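Local coordinates for protein glucose-6-phosphate isomerase (Plasmodium falciparum, PDB 3QKI) that probably catalyses the reversible isomerisation of alpha-D-glucose 6-phosphate to beta-D-fructose 6-phosphate, an early step of glycolysis that also serves gluconeogenesis, at residues M21-T24 with S28-E31; D152-V157 with Q214-N219; S177-E182 with F388-Q393; C340-E345 with N522-G527; L379-N384 with S430-I435. All blocks are in the same frame, centred on the assembly; numbering follows the deposited sequence.

Contact 1 (M21-T24 with S28-E31)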
# COMPACT_ATOMS: atom_id res chain seq x y z
N MET A 21 3.38 22.43 -30.85
CA MET A 21 4.71 22.19 -30.29
C MET A 21 4.65 21.63 -28.87
O MET A 21 3.82 22.08 -28.07
CB MET A 21 5.56 23.47 -30.34
N GLU A 22 5.54 20.67 -28.57
CA GLU A 22 5.64 19.99 -27.26
C GLU A 22 6.37 20.82 -26.20
O GLU A 22 7.10 21.75 -26.55
CB GLU A 22 6.34 18.62 -27.40
CG GLU A 22 5.49 17.55 -28.05
CD GLU A 22 6.12 16.17 -28.17
OE1 GLU A 22 6.91 15.79 -27.27
OE2 GLU A 22 5.78 15.45 -29.13
N ILE A 23 6.20 20.47 -24.92
CA ILE A 23 6.86 21.17 -23.80
C ILE A 23 8.41 21.08 -23.89
O ILE A 23 9.13 22.00 -23.47
CB ILE A 23 6.32 20.69 -22.43
CG1 ILE A 23 6.52 19.16 -22.20
CG2 ILE A 23 4.89 21.15 -22.23
CD1 ILE A 23 6.41 18.67 -20.74
N THR A 24 8.90 19.97 -24.41
CA THR A 24 10.33 19.67 -24.55
C THR A 24 11.05 20.66 -25.47
O THR A 24 12.27 20.74 -25.40
CB THR A 24 10.54 18.20 -24.93
OG1 THR A 24 9.79 17.94 -26.11
CG2 THR A 24 10.11 17.25 -23.83
N SER A 28 12.88 27.46 -21.70
CA SER A 28 13.14 27.15 -20.30
C SER A 28 13.31 25.64 -20.02
O SER A 28 14.07 25.30 -19.12
CB SER A 28 12.09 27.77 -19.40
OG SER A 28 10.82 27.30 -19.80
N TYR A 29 12.67 24.74 -20.82
CA TYR A 29 12.84 23.30 -20.67
C TYR A 29 14.26 22.91 -21.15
O TYR A 29 14.97 22.14 -20.49
CB TYR A 29 11.77 22.52 -21.47
CG TYR A 29 11.77 21.03 -21.23
CD1 TYR A 29 12.68 20.19 -21.88
CD2 TYR A 29 10.82 20.43 -20.40
CE1 TYR A 29 12.69 18.82 -21.67
CE2 TYR A 29 10.83 19.05 -20.16
CZ TYR A 29 11.78 18.25 -20.79
OH TYR A 29 11.81 16.88 -20.62
N LYS A 30 14.65 23.42 -22.33
CA LYS A 30 15.96 23.17 -22.91
C LYS A 30 17.07 23.68 -21.95
O LYS A 30 18.08 23.00 -21.77
CB LYS A 30 16.07 23.81 -24.30
CG LYS A 30 15.36 23.01 -25.39
CD LYS A 30 15.18 23.83 -26.64
CE LYS A 30 14.59 23.01 -27.77
NZ LYS A 30 14.20 23.86 -28.93
N GLU A 31 16.82 24.80 -21.24
CA GLU A 31 17.75 25.36 -20.26
C GLU A 31 17.84 24.45 -19.02
O GLU A 31 18.93 24.22 -18.52
CB GLU A 31 17.37 26.80 -19.88
CG GLU A 31 17.57 27.77 -21.04
CD GLU A 31 17.11 29.20 -20.83
OE1 GLU A 31 16.19 29.43 -20.01
OE2 GLU A 31 17.67 30.09 -21.51
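Tyr29 lays one face of its ring against Thr24, and these two residues make up most of the contact. The alpha carbon of Thr24 sits over that face in a CH-pi interaction, with CA 3.8 Å from the centroid of the Tyr29 ring and only 19° off the ring normal, displaced from the middle toward the rim. The two side chains run side by side in the same direction, so the methyl CG2 of Thr24 continues along the ring and meets Tyr29 CZ at 3.6 Å. It can do so because CG2 stands anti to the carbonyl carbon, which leaves OG1 between the backbone N and C (chi1 55°). Ile23 adds a smaller share: its carbonyl O lies 3.4 Å from Tyr29 CB, whereas its CD1 only grazes the ring. At the outer margin the extended chain of Lys30 passes Thr24 O with CG. The hydroxyl of Tyr29 finds its polar partner in His369 ND1, which fixes the far end of the ring. The contact thus folds the N-terminal segment back on the first turns of helix 27-39, while Tyr29 and Ile23 both touch Tyr84 of helix 75-87 and Phe365 of helix 356-371.

Contact 2 (D152-V157 with Q214-N219)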
# COMPACT_ATOMS: atom_id res chain seq x y z
N ASP A 152 -29.26 15.10 12.84
CA ASP A 152 -30.41 14.27 13.19
C ASP A 152 -30.04 12.83 13.51
O ASP A 152 -30.62 12.25 14.42
CB ASP A 152 -31.51 14.35 12.13
CG ASP A 152 -32.32 15.66 12.08
OD1 ASP A 152 -32.06 16.56 12.91
OD2 ASP A 152 -33.20 15.77 11.21
N ILE A 153 -29.08 12.26 12.77
CA ILE A 153 -28.59 10.89 13.03
C ILE A 153 -27.86 10.88 14.37
O ILE A 153 -28.13 10.01 15.20
CB ILE A 153 -27.67 10.38 11.88
CG1 ILE A 153 -28.48 10.10 10.60
CG2 ILE A 153 -26.80 9.18 12.29
CD1 ILE A 153 -29.28 8.79 10.51
N ARG A 154 -26.98 11.87 14.59
CA ARG A 154 -26.14 11.97 15.78
C ARG A 154 -26.87 12.34 17.05
O ARG A 154 -26.41 11.97 18.13
CB ARG A 154 -24.94 12.92 15.54
CG ARG A 154 -24.01 12.43 14.44
CD ARG A 154 -22.99 13.49 14.05
NE ARG A 154 -22.20 13.94 15.20
CZ ARG A 154 -21.18 13.26 15.72
NH1 ARG A 154 -20.81 12.10 15.21
NH2 ARG A 154 -20.53 13.75 16.77
N ASN A 155 -28.02 13.08 16.94
CA ASN A 155 -28.82 13.48 18.10
C ASN A 155 -29.96 12.48 18.35
O ASN A 155 -30.74 12.65 19.27
CB ASN A 155 -29.38 14.90 17.92
CG ASN A 155 -28.36 16.01 18.05
OD1 ASN A 155 -27.16 15.84 17.78
ND2 ASN A 155 -28.83 17.20 18.40
N GLY A 156 -30.06 11.47 17.50
CA GLY A 156 -31.12 10.48 17.59
C GLY A 156 -32.49 10.98 17.17
O GLY A 156 -33.49 10.37 17.54
N VAL A 157 -32.58 12.07 16.37
CA VAL A 157 -33.84 12.55 15.81
C VAL A 157 -34.26 11.53 14.74
O VAL A 157 -35.42 11.10 14.72
CB VAL A 157 -33.76 14.01 15.29
CG1 VAL A 157 -34.94 14.36 14.38
CG2 VAL A 157 -33.70 15.00 16.45
N GLN A 214 -19.04 4.51 23.42
CA GLN A 214 -19.94 5.57 23.85
C GLN A 214 -20.74 6.10 22.64
O GLN A 214 -20.53 5.65 21.51
CB GLN A 214 -19.18 6.68 24.59
CG GLN A 214 -18.06 7.35 23.79
CD GLN A 214 -17.46 8.48 24.56
OE1 GLN A 214 -18.07 9.53 24.73
NE2 GLN A 214 -16.24 8.30 25.04
N ASP A 215 -21.70 7.00 22.90
CA ASP A 215 -22.53 7.61 21.86
C ASP A 215 -21.68 8.22 20.76
O ASP A 215 -20.63 8.80 21.02
CB ASP A 215 -23.37 8.76 22.45
CG ASP A 215 -24.61 8.37 23.22
OD1 ASP A 215 -25.25 9.27 23.81
OD2 ASP A 215 -24.96 7.16 23.21
N ASN A 216 -22.18 8.14 19.54
CA ASN A 216 -21.53 8.75 18.38
C ASN A 216 -20.10 8.31 18.07
O ASN A 216 -19.28 9.09 17.57
CB ASN A 216 -21.77 10.28 18.30
CG ASN A 216 -23.24 10.63 18.31
OD1 ASN A 216 -24.09 9.89 17.80
ND2 ASN A 216 -23.57 11.76 18.88
N VAL A 217 -19.83 7.03 18.36
CA VAL A 217 -18.63 6.32 17.95
C VAL A 217 -19.20 5.37 16.91
O VAL A 217 -19.73 4.30 17.26
CB VAL A 217 -17.86 5.58 19.06
CG1 VAL A 217 -16.71 4.77 18.47
CG2 VAL A 217 -17.35 6.55 20.11
N PHE A 218 -19.18 5.79 15.65
CA PHE A 218 -19.74 4.97 14.57
C PHE A 218 -18.76 3.95 14.03
O PHE A 218 -17.58 4.26 13.81
CB PHE A 218 -20.24 5.87 13.44
CG PHE A 218 -21.45 6.68 13.83
CD1 PHE A 218 -22.74 6.21 13.58
CD2 PHE A 218 -21.31 7.93 14.43
CE1 PHE A 218 -23.86 6.98 13.93
CE2 PHE A 218 -22.42 8.67 14.81
CZ PHE A 218 -23.69 8.20 14.55
N ASN A 219 -19.24 2.73 13.81
CA ASN A 219 -18.39 1.69 13.25
C ASN A 219 -18.52 1.82 11.72
O ASN A 219 -19.45 1.29 11.12
CB ASN A 219 -18.82 0.33 13.78
CG ASN A 219 -17.99 -0.84 13.31
OD1 ASN A 219 -17.02 -0.72 12.55
ND2 ASN A 219 -18.38 -2.01 13.75
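The guanidinium of Arg154 has Asn216 over one face: CG of the asparagine stands 4.1 Å above the plane and over its centre, and Asn216 CB comes to 3.7 Å from Arg154 NH1. The amide is not stacked parallel on it, since the two planes are 34° apart. Phe218 turns its edge to the same arginine, with NH1 of Arg154 near the ring plane and 3.8 Å from Phe218 CE2; ring and guanidinium planes differ by 40°. A bend at chi3 (57°) carries the Arg154 head back to these partners, and there NH1 is hydrogen-bonded to Ile326 O and NH2 to Tyr192 OH.

One hydrogen bond joins the segments. Asn216 ND2 donates to Arg154 O at 2.9 Å, and that oxygen lies almost in the plane of the amide, although the donor itself is tilted from the carbonyl plane. The amide oxygen, Asn216 OD1, also lies close to Arg154 O; both are acceptors, and Lys165 NZ bonds to both. The helix ends near Arg154, through a Schellman motif with Gly156 at positive phi. Asn216 is itself part of a type II turn, Gln214 to Val217. On the apolar side Ile153 CG2 rests 4.0 Å from Phe218 CZ.

The contact therefore ties the C-terminal end of helix 135-154 to the loop leading into edge strand 219-223 of the five-stranded parallel sheet, with Ile326 of helix 318-328 touching both Ile153 and Phe218, and Val169 of strand 168-172 also meeting Phe218.

Contact 3 (S177-E182 with F388-Q393)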
# COMPACT_ATOMS: atom_id res chain seq x y z
N SER A 177 -15.02 7.18 -4.98
CA SER A 177 -16.18 7.18 -4.10
C SER A 177 -15.90 6.77 -2.66
O SER A 177 -16.76 6.95 -1.81
CB SER A 177 -17.32 6.38 -4.71
OG SER A 177 -17.78 7.08 -5.85
N TYR A 178 -14.68 6.26 -2.36
CA TYR A 178 -14.29 5.96 -0.97
C TYR A 178 -12.83 6.28 -0.60
O TYR A 178 -12.58 6.42 0.59
CB TYR A 178 -14.60 4.50 -0.59
CG TYR A 178 -13.51 3.55 -1.01
CD1 TYR A 178 -12.59 3.06 -0.09
CD2 TYR A 178 -13.36 3.19 -2.35
CE1 TYR A 178 -11.54 2.22 -0.49
CE2 TYR A 178 -12.29 2.40 -2.76
CZ TYR A 178 -11.40 1.90 -1.83
OH TYR A 178 -10.40 1.06 -2.25
N LEU A 179 -11.87 6.27 -1.55
CA LEU A 179 -10.45 6.49 -1.21
C LEU A 179 -10.16 7.74 -0.38
O LEU A 179 -9.50 7.65 0.64
CB LEU A 179 -9.49 6.34 -2.42
CG LEU A 179 -9.31 4.91 -2.96
CD1 LEU A 179 -8.69 4.93 -4.35
CD2 LEU A 179 -8.47 4.05 -2.03
N GLY A 180 -10.69 8.87 -0.82
CA GLY A 180 -10.52 10.12 -0.08
C GLY A 180 -11.21 10.05 1.27
O GLY A 180 -10.63 10.43 2.29
N THR A 181 -12.45 9.52 1.28
CA THR A 181 -13.21 9.37 2.52
C THR A 181 -12.45 8.52 3.54
O THR A 181 -12.33 8.94 4.69
CB THR A 181 -14.60 8.79 2.22
OG1 THR A 181 -15.17 9.53 1.15
CG2 THR A 181 -15.53 8.80 3.46
N GLU A 182 -11.94 7.33 3.13
CA GLU A 182 -11.23 6.46 4.04
C GLU A 182 -9.94 7.11 4.56
O GLU A 182 -9.63 6.97 5.76
CB GLU A 182 -10.98 5.05 3.44
CG GLU A 182 -10.31 4.15 4.47
CD GLU A 182 -10.37 2.67 4.18
OE1 GLU A 182 -10.26 2.30 2.99
OE2 GLU A 182 -10.50 1.89 5.14
N PHE A 388 -3.64 7.51 3.64
CA PHE A 388 -3.35 8.71 2.82
C PHE A 388 -2.74 8.32 1.46
O PHE A 388 -3.26 8.73 0.44
CB PHE A 388 -2.44 9.69 3.60
CG PHE A 388 -2.07 10.95 2.85
CD1 PHE A 388 -3.06 11.84 2.42
CD2 PHE A 388 -0.73 11.26 2.60
CE1 PHE A 388 -2.70 13.04 1.77
CE2 PHE A 388 -0.39 12.45 1.93
CZ PHE A 388 -1.38 13.33 1.53
N SER A 389 -1.67 7.50 1.46
CA SER A 389 -0.94 7.01 0.28
C SER A 389 -1.87 6.36 -0.76
O SER A 389 -1.72 6.63 -1.96
CB SER A 389 0.11 5.98 0.73
OG SER A 389 0.85 5.42 -0.34
N ALA A 390 -2.84 5.52 -0.33
CA ALA A 390 -3.79 4.86 -1.22
C ALA A 390 -4.64 5.90 -1.95
O ALA A 390 -4.92 5.73 -3.14
CB ALA A 390 -4.68 3.89 -0.44
N HIS A 391 -5.04 6.98 -1.26
CA HIS A 391 -5.79 8.08 -1.89
C HIS A 391 -4.87 8.85 -2.88
O HIS A 391 -5.27 9.04 -4.03
CB HIS A 391 -6.39 9.06 -0.85
CG HIS A 391 -7.01 10.26 -1.50
ND1 HIS A 391 -7.95 10.13 -2.52
CD2 HIS A 391 -6.77 11.58 -1.31
CE1 HIS A 391 -8.29 11.36 -2.87
NE2 HIS A 391 -7.60 12.27 -2.17
N ILE A 392 -3.67 9.25 -2.44
CA ILE A 392 -2.69 9.95 -3.29
C ILE A 392 -2.35 9.15 -4.55
O ILE A 392 -2.23 9.74 -5.61
CB ILE A 392 -1.43 10.46 -2.50
CG1 ILE A 392 -1.86 11.42 -1.37
CG2 ILE A 392 -0.38 11.11 -3.42
CD1 ILE A 392 -2.84 12.59 -1.81
N GLN A 393 -2.29 7.81 -4.45
CA GLN A 393 -2.07 6.92 -5.60
C GLN A 393 -3.09 7.12 -6.69
O GLN A 393 -2.69 7.32 -7.83
CB GLN A 393 -2.13 5.46 -5.16
CG GLN A 393 -0.81 4.86 -4.95
CD GLN A 393 -0.93 3.38 -4.67
OE1 GLN A 393 -2.02 2.85 -4.38
NE2 GLN A 393 0.19 2.69 -4.75
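Gly180 and His391 meet through a CH-pi interaction: CA of the glycine lies over one face of the imidazole, 3.7 Å from the His391 ring centroid and 19° off its normal. The ring is brought there by a chi1 of 173°, which sets CG opposite the backbone N. Gly180 N also approaches His391 ND1, but at an angle too poor for a hydrogen bond. The bare glycine lets the His391 ring lie close to the helix backbone.

Van der Waals packing makes up the rest. Leu179 points toward the other helix and rests its two methyls on Ala390, CD2 reaching Ala390 CB at 4.1 Å and CD1 coming to 4.0 Å from Ala390 O. Beside it, Leu179 O lies 3.7 Å from His391 CB, and the backbones are close here, with CA atoms of Leu179 and His391 5.0 Å apart.

The second subunit adds cover, its Ser430 packing on Leu179. Here the start of helix 179-197, with Tyr178 at its N-cap position, meets the start of helix 388-400 beside the substrate site: Gly176 and Ser177 before one helix and Gln394 in the other are residues that bind fructose 6-phosphate in this enzyme, though none is bound here, an arrangement in keeping with the two-domain phosphoglucose isomerase fold.

Contact 4 (C340-E345 with N522-G527)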
# COMPACT_ATOMS: atom_id res chain seq x y z
N CYS A 340 -9.38 23.19 3.26
CA CYS A 340 -9.32 22.98 1.81
C CYS A 340 -9.37 24.33 1.11
O CYS A 340 -8.57 24.60 0.21
CB CYS A 340 -10.47 22.09 1.33
SG CYS A 340 -10.42 20.40 1.98
N HIS A 341 -10.34 25.17 1.53
CA HIS A 341 -10.56 26.48 0.95
C HIS A 341 -9.37 27.42 1.09
O HIS A 341 -8.98 28.04 0.09
CB HIS A 341 -11.84 27.12 1.52
CG HIS A 341 -12.10 28.48 0.94
ND1 HIS A 341 -12.40 28.65 -0.40
CD2 HIS A 341 -12.08 29.70 1.54
CE1 HIS A 341 -12.58 29.95 -0.57
NE2 HIS A 341 -12.42 30.61 0.57
N ASP A 342 -8.76 27.50 2.29
CA ASP A 342 -7.60 28.36 2.52
C ASP A 342 -6.39 27.95 1.69
O ASP A 342 -5.70 28.82 1.17
CB ASP A 342 -7.26 28.45 4.02
CG ASP A 342 -8.26 29.28 4.80
OD1 ASP A 342 -9.06 30.02 4.16
OD2 ASP A 342 -8.24 29.21 6.04
N MET A 343 -6.18 26.64 1.51
CA MET A 343 -5.10 26.15 0.64
C MET A 343 -5.45 26.44 -0.85
O MET A 343 -4.56 26.81 -1.60
CB MET A 343 -4.80 24.67 0.89
CG MET A 343 -3.67 24.09 0.00
SD MET A 343 -2.08 24.96 0.14
CE MET A 343 -1.57 24.40 1.72
N ASP A 344 -6.75 26.30 -1.26
CA ASP A 344 -7.19 26.62 -2.62
C ASP A 344 -6.86 28.09 -2.94
O ASP A 344 -6.32 28.38 -4.01
CB ASP A 344 -8.71 26.42 -2.80
CG ASP A 344 -9.19 24.99 -2.80
OD1 ASP A 344 -8.34 24.06 -2.92
OD2 ASP A 344 -10.41 24.78 -2.59
N GLU A 345 -7.18 29.01 -2.00
CA GLU A 345 -6.93 30.46 -2.14
C GLU A 345 -5.45 30.77 -2.29
O GLU A 345 -5.07 31.60 -3.12
CB GLU A 345 -7.53 31.24 -0.96
CG GLU A 345 -9.05 31.25 -0.97
CD GLU A 345 -9.67 32.23 -1.94
OE1 GLU A 345 -9.51 33.45 -1.72
OE2 GLU A 345 -10.34 31.79 -2.90
N ASN A 522 -5.40 18.22 12.86
CA ASN A 522 -6.76 18.48 13.28
C ASN A 522 -7.61 18.55 11.98
O ASN A 522 -7.08 18.27 10.89
CB ASN A 522 -6.86 19.75 14.14
CG ASN A 522 -6.31 21.00 13.51
OD1 ASN A 522 -6.28 21.16 12.29
ND2 ASN A 522 -5.82 21.91 14.33
N PHE A 523 -8.92 18.83 12.07
CA PHE A 523 -9.77 18.86 10.88
C PHE A 523 -9.33 19.89 9.83
O PHE A 523 -9.29 19.58 8.64
CB PHE A 523 -11.25 19.02 11.25
CG PHE A 523 -11.83 17.75 11.83
CD1 PHE A 523 -12.38 16.78 11.00
CD2 PHE A 523 -11.83 17.53 13.21
CE1 PHE A 523 -12.89 15.58 11.54
CE2 PHE A 523 -12.36 16.35 13.74
CZ PHE A 523 -12.89 15.38 12.90
N TYR A 524 -8.97 21.11 10.29
CA TYR A 524 -8.53 22.19 9.43
C TYR A 524 -7.24 21.79 8.67
O TYR A 524 -7.17 21.94 7.45
CB TYR A 524 -8.33 23.46 10.27
CG TYR A 524 -7.82 24.62 9.46
CD1 TYR A 524 -6.46 24.91 9.41
CD2 TYR A 524 -8.69 25.45 8.76
CE1 TYR A 524 -5.98 26.00 8.68
CE2 TYR A 524 -8.22 26.53 8.02
CZ TYR A 524 -6.86 26.79 7.96
OH TYR A 524 -6.37 27.81 7.20
N THR A 525 -6.22 21.30 9.41
CA THR A 525 -4.94 20.88 8.85
C THR A 525 -5.12 19.69 7.87
O THR A 525 -4.40 19.61 6.88
CB THR A 525 -3.96 20.61 10.00
OG1 THR A 525 -3.83 21.80 10.79
CG2 THR A 525 -2.61 20.19 9.52
N CYS A 526 -6.07 18.77 8.15
CA CYS A 526 -6.30 17.64 7.25
C CYS A 526 -6.83 18.17 5.90
O CYS A 526 -6.51 17.61 4.85
CB CYS A 526 -7.25 16.62 7.87
SG CYS A 526 -7.20 14.99 7.07
N GLY A 527 -7.60 19.26 5.95
CA GLY A 527 -8.11 19.97 4.78
C GLY A 527 -6.97 20.62 4.01
O GLY A 527 -6.89 20.49 2.78
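Cys340 and Gly527 form the tight side of this helix pair, with their CA atoms 4.4 Å apart and Cys340 N 3.6 Å from Gly527 C. The helices come this close because Gly527 carries no side chain. Cys340 SG lies alongside the same glycine, 3.6 Å from Gly527 O, held beside its own backbone N by a chi1 of -65°. Both residues are buried, and Leu530 of helix 523-543 also lies against the cysteine.

Away from this point the helices separate, and the two partly exposed residues Asp342 and Tyr524 bridge the wider gap. The tyrosine, its CG anti to the backbone N (chi1 178°), stretches across and presents its hydroxyl to the carboxylate. Tyr524 OH donates to Asp342 OD2 at 2.6 Å, meeting the anti lone pair of that oxygen. OD2 lies at the ring edge, near its plane, while the carboxylate plane is turned 66° from the ring. Nearer the helix start, Asn522 OD1 accepts from Thr525 N at 2.9 Å, an N-cap bond that is nearly straight.

With the phenol as donor, Asp342 is probably ionised, and the bond would spread part of its charge onto the hydroxyl of Tyr524 where solvent is only partly excluded.

Contact 5 (L379-N384 with S430-I435)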
# COMPACT_ATOMS: atom_id res chain seq x y z
N LEU A 379 5.43 9.09 2.47
CA LEU A 379 5.79 8.54 3.78
C LEU A 379 5.40 9.41 4.97
O LEU A 379 6.23 10.16 5.49
CB LEU A 379 7.29 8.20 3.78
CG LEU A 379 7.83 7.44 2.57
CD1 LEU A 379 9.35 7.47 2.57
CD2 LEU A 379 7.28 5.99 2.52
N PRO A 380 4.13 9.34 5.40
CA PRO A 380 3.72 10.13 6.58
C PRO A 380 4.22 9.46 7.87
O PRO A 380 4.00 8.26 8.06
CB PRO A 380 2.20 10.13 6.49
CG PRO A 380 1.84 8.88 5.74
CD PRO A 380 3.01 8.51 4.88
N TYR A 381 4.91 10.21 8.74
CA TYR A 381 5.39 9.67 10.03
C TYR A 381 4.24 9.87 11.04
O TYR A 381 4.31 10.70 11.96
CB TYR A 381 6.72 10.33 10.44
CG TYR A 381 7.89 9.58 9.84
CD1 TYR A 381 8.09 9.56 8.46
CD2 TYR A 381 8.73 8.81 10.63
CE1 TYR A 381 9.10 8.79 7.89
CE2 TYR A 381 9.75 8.03 10.07
CZ TYR A 381 9.91 8.01 8.69
OH TYR A 381 10.91 7.24 8.13
N PHE A 382 3.14 9.13 10.81
CA PHE A 382 1.90 9.24 11.55
C PHE A 382 1.03 8.07 11.14
O PHE A 382 0.49 8.05 10.03
CB PHE A 382 1.20 10.59 11.21
CG PHE A 382 0.39 11.21 12.34
CD1 PHE A 382 1.02 11.81 13.43
CD2 PHE A 382 -1.01 11.19 12.31
CE1 PHE A 382 0.26 12.41 14.46
CE2 PHE A 382 -1.76 11.78 13.34
CZ PHE A 382 -1.12 12.40 14.40
N GLN A 383 0.90 7.07 12.03
CA GLN A 383 0.08 5.89 11.76
C GLN A 383 -1.38 6.20 11.35
O GLN A 383 -1.94 5.46 10.55
CB GLN A 383 0.18 4.87 12.90
CG GLN A 383 -0.45 3.50 12.59
CD GLN A 383 0.22 2.74 11.47
OE1 GLN A 383 1.34 3.03 11.05
NE2 GLN A 383 -0.46 1.76 10.94
N ASN A 384 -1.98 7.31 11.87
CA ASN A 384 -3.36 7.65 11.49
C ASN A 384 -3.50 8.04 10.03
O ASN A 384 -4.58 7.97 9.49
CB ASN A 384 -4.04 8.60 12.49
CG ASN A 384 -4.15 7.97 13.87
OD1 ASN A 384 -4.16 6.76 14.01
ND2 ASN A 384 -4.18 8.77 14.91
N SER A 430 10.64 -1.70 6.31
CA SER A 430 10.23 -2.57 5.23
C SER A 430 11.09 -2.44 3.99
O SER A 430 11.78 -3.39 3.64
CB SER A 430 8.76 -2.33 4.88
OG SER A 430 8.38 -3.04 3.71
N PHE A 431 11.07 -1.27 3.33
CA PHE A 431 11.74 -1.07 2.05
C PHE A 431 12.78 0.07 1.98
O PHE A 431 13.28 0.33 0.88
CB PHE A 431 10.69 -0.90 0.95
CG PHE A 431 9.68 0.20 1.25
CD1 PHE A 431 10.03 1.55 1.16
CD2 PHE A 431 8.38 -0.12 1.67
CE1 PHE A 431 9.12 2.55 1.51
CE2 PHE A 431 7.47 0.88 2.01
CZ PHE A 431 7.85 2.21 1.93
N TYR A 432 13.11 0.75 3.10
CA TYR A 432 14.12 1.82 3.02
C TYR A 432 15.52 1.34 2.61
O TYR A 432 16.31 2.14 2.14
CB TYR A 432 14.24 2.64 4.28
CG TYR A 432 13.18 3.69 4.50
CD1 TYR A 432 11.90 3.55 3.96
CD2 TYR A 432 13.39 4.73 5.40
CE1 TYR A 432 10.87 4.44 4.28
CE2 TYR A 432 12.37 5.64 5.71
CZ TYR A 432 11.11 5.47 5.18
OH TYR A 432 10.10 6.33 5.56
N GLN A 433 15.79 0.03 2.72
CA GLN A 433 17.07 -0.52 2.26
C GLN A 433 17.27 -0.07 0.78
O GLN A 433 18.33 0.46 0.43
CB GLN A 433 17.04 -2.06 2.36
CG GLN A 433 18.08 -2.77 1.52
CD GLN A 433 19.49 -2.40 1.90
OE1 GLN A 433 19.86 -2.36 3.08
NE2 GLN A 433 20.32 -2.16 0.89
N LEU A 434 16.23 -0.27 -0.07
CA LEU A 434 16.23 0.10 -1.48
C LEU A 434 16.33 1.63 -1.66
O LEU A 434 17.13 2.09 -2.48
CB LEU A 434 14.99 -0.47 -2.19
CG LEU A 434 14.90 -0.27 -3.71
CD1 LEU A 434 14.12 -1.34 -4.35
CD2 LEU A 434 14.21 1.05 -4.05
N ILE A 435 15.57 2.39 -0.87
CA ILE A 435 15.57 3.87 -0.92
C ILE A 435 16.96 4.43 -0.60
O ILE A 435 17.34 5.46 -1.16
CB ILE A 435 14.41 4.50 -0.09
CG1 ILE A 435 13.04 3.97 -0.59
CG2 ILE A 435 14.45 6.05 -0.12
CD1 ILE A 435 11.74 4.62 0.05
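Tyr381 OH is held by two partners, Gln428 OE1 and the hydroxyl of Tyr432. The two phenol oxygens, Tyr381 OH and Tyr432 OH, lie 2.8 Å apart, hydrogen-bonded. The side chains approach from opposite directions, and Tyr381 OH arrives at the edge of the Tyr432 ring, near its plane, 3.2 Å from CE2. The side chain of Tyr381 does not start out toward the helix; a chi1 of -87° brings its hydroxyl end there.

Apolar contacts flank this bond. Leu379 CD1 lies 3.3 Å from Tyr432 OH and also touches CZ of that ring, so the hydroxyl is covered by a methyl on one of its approaches. The other branch, Leu379 CD2, meets the edge of Phe431 near its plane, 3.9 Å from CZ. Phe431 carries CG between its backbone N and carbonyl carbon (chi1 54°), which turns the ring toward the strand, and Phe420 meets it edge-to-face.

Tyr381 forms the centre of an inverse gamma turn at the end of strand 375-380, with a 3-10 segment starting at Gln383. Helix 428-437 packs on this strand of the mixed sheet, and Leu445 of neighbouring strand 443-448 touches Leu379 and Tyr381; His429, a residue of the fructose 6-phosphate site, directly precedes Ser430.

Overall arrangement
Contacts 3 and 5 are buried, whereas contacts 1, 2 and 4 are only partly so. The centre of contact 3 is about 4 Å from the chain centre, and contacts 1 and 2, about 56 Å apart centre to centre, lie on opposite sides of it. Contacts 3 and 5 alternate along the chain and use successive elements, strand 375-380 and helix 388-400, and both reach the second subunit. Contact 4 uses helix 523-543, whose Leu530 touches both Cys340 there and His391 in contact 3. Chemistry follows place: glycine-assisted close approach marks contacts 3 and 4, a single hydrogen bond links the segments in contacts 2, 4 and 5, and contacts 1 and 3 rest on CH-pi and van der Waals packing.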